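Local coordinates for vacuolar aminopeptidase 1 (Saccharomyces cerevisiae, PDB 5JGF), which removes amino acids, preferably neutral or hydrophobic ones, from the N-termini of peptides and proteins as a zinc-dependent vacuolar enzyme that assembles into dodecamers, at residues V356-K359 against N360-P363. Numbering follows the deposited sequence.
Sequences VYLK and NHFP
His361 closes a type II beta turn on Leu358, its backbone N bonding to Leu358 O at 2.8 Å, and shows how one residue can fix such a turn through main chain and side chain together. Lys359 and Asn360 fill the two corners, the latter with the positive phi (71°) that the third position of a type II turn requires and that asparagine tolerates well. The imidazole supplies the second bond: ND1 donates to Lys359 O over 2.9 Å in a nearly straight line (165°), with the oxygen at the ring edge, in its plane, although ND1 itself is tilted out of the carbonyl plane. With ND1 as donor, NE2 can accept from the backbone N of Val102 of a neighbouring subunit, so both ring nitrogens are engaged and the ring's rotation is set. A leucine in place of His361 would probably leave Lys359 O without its side-chain donor and the Val102 amide of that subunit without an acceptor, and deprive Leu358 CD2 of the flat face beneath it. One water also spans the two ends of the turn, accepting from Leu358 N and donating to His361 O.

Leu358 holds CG anti to its own N (chi1 178°), which lays the side chain beside His361; chi2 then turns CD2 over one imidazole face, a CH-pi contact 3.7 Å from the ring centroid. Tyr357 and Phe362 cross at about a right angle further out, and the ring of Tyr349 stacks on Phe362 while meeting Tyr357 edge-to-face. The loop lies between strands 339-347 and 369-372, with His361 at a subunit interface and Tyr357 near His347, a probable substrate-binding residue. Across the arms, Tyr357 CD2 rests 3.9 Å from Phe362 CB.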
loop_
_atom_site.group_PDB
_atom_site.type_symbol
_atom_site.label_atom_id
_atom_site.label_comp_id
_atom_site.label_asym_id
_atom_site.label_seq_id
_atom_site.Cartn_x
_atom_site.Cartn_y
_atom_site.Cartn_z
ATOM N N VAL D 356 -12.586 16.064 -22.203
ATOM C CA VAL D 356 -13.092 16.994 -21.193
ATOM C C VAL D 356 -14.108 17.985 -21.755
ATOM O O VAL D 356 -14.644 18.817 -21.021
ATOM C CB VAL D 356 -11.953 17.793 -20.502
ATOM C CG1 VAL D 356 -10.948 16.837 -19.882
ATOM C CG2 VAL D 356 -11.276 18.720 -21.492
ATOM N N TYR D 357 -14.369 17.901 -23.055
ATOM C CA TYR D 357 -15.336 18.796 -23.674
ATOM C C TYR D 357 -16.648 18.086 -23.980
ATOM O O TYR D 357 -16.665 16.963 -24.486
ATOM C CB TYR D 357 -14.755 19.425 -24.940
ATOM C CG TYR D 357 -13.699 20.470 -24.648
ATOM C CD1 TYR D 357 -12.356 20.117 -24.493
ATOM C CD2 TYR D 357 -14.048 21.811 -24.487
ATOM C CE1 TYR D 357 -11.387 21.079 -24.186
ATOM C CE2 TYR D 357 -13.089 22.779 -24.180
ATOM C CZ TYR D 357 -11.761 22.406 -24.031
ATOM O OH TYR D 357 -10.815 23.364 -23.737
ATOM N N LEU D 358 -17.748 18.758 -23.662
ATOM C CA LEU D 358 -19.086 18.212 -23.862
ATOM C C LEU D 358 -19.549 18.331 -25.308
ATOM O O LEU D 358 -19.642 19.431 -25.856
ATOM C CB LEU D 358 -20.072 18.935 -22.939
ATOM C CG LEU D 358 -21.549 18.540 -23.018
ATOM C CD1 LEU D 358 -21.724 17.075 -22.623
ATOM C CD2 LEU D 358 -22.352 19.440 -22.089
ATOM N N LYS D 359 -19.842 17.188 -25.920
ATOM C CA LYS D 359 -20.300 17.155 -27.300
ATOM C C LYS D 359 -21.489 18.095 -27.467
ATOM O O LYS D 359 -22.404 18.103 -26.643
ATOM C CB LYS D 359 -20.697 15.728 -27.686
ATOM C CG LYS D 359 -21.073 15.557 -29.150
ATOM C CD LYS D 359 -21.307 14.091 -29.485
ATOM C CE LYS D 359 -21.673 13.912 -30.952
ATOM N NZ LYS D 359 -20.607 14.433 -31.849
ATOM N N ASN D 360 -21.452 18.880 -28.540
ATOM C CA ASN D 360 -22.490 19.855 -28.869
ATOM C C ASN D 360 -22.521 21.060 -27.937
ATOM O O ASN D 360 -23.401 21.915 -28.058
ATOM C CB ASN D 360 -23.874 19.196 -28.895
ATOM C CG ASN D 360 -23.994 18.148 -29.982
ATOM O OD1 ASN D 360 -23.530 18.353 -31.105
ATOM N ND2 ASN D 360 -24.626 17.025 -29.660
ATOM N N HIS D 361 -21.562 21.129 -27.014
ATOM C CA HIS D 361 -21.494 22.245 -26.074
ATOM C C HIS D 361 -20.094 22.832 -25.915
ATOM O O HIS D 361 -19.624 23.053 -24.798
ATOM C CB HIS D 361 -22.020 21.842 -24.692
ATOM C CG HIS D 361 -23.446 21.385 -24.690
ATOM N ND1 HIS D 361 -23.831 20.145 -25.153
ATOM C CD2 HIS D 361 -24.577 21.995 -24.262
ATOM C CE1 HIS D 361 -25.137 20.009 -25.007
ATOM N NE2 HIS D 361 -25.614 21.117 -24.469
ATOM N N PHE D 362 -19.418 23.059 -27.034
ATOM C CA PHE D 362 -18.105 23.682 -26.998
ATOM C C PHE D 362 -17.982 24.593 -28.210
ATOM O O PHE D 362 -18.571 24.328 -29.262
ATOM C CB PHE D 362 -16.971 22.639 -26.968
ATOM C CG PHE D 362 -16.944 21.712 -28.154
ATOM C CD1 PHE D 362 -16.545 22.166 -29.406
ATOM C CD2 PHE D 362 -17.298 20.373 -28.006
ATOM C CE1 PHE D 362 -16.494 21.300 -30.500
ATOM C CE2 PHE D 362 -17.250 19.495 -29.094
ATOM C CZ PHE D 362 -16.847 19.959 -30.341
ATOM N N PRO D 363 -17.251 25.706 -28.063
ATOM C CA PRO D 363 -17.047 26.672 -29.142
ATOM C C PRO D 363 -15.761 26.420 -29.923
ATOM O O PRO D 363 -14.862 25.718 -29.459
ATOM C CB PRO D 363 -16.995 27.992 -28.393
ATOM C CG PRO D 363 -16.214 27.609 -27.161
ATOM C CD PRO D 363 -16.831 26.272 -26.765
HETATM O O HOH W 1 -17.721 21.519 -23.328
#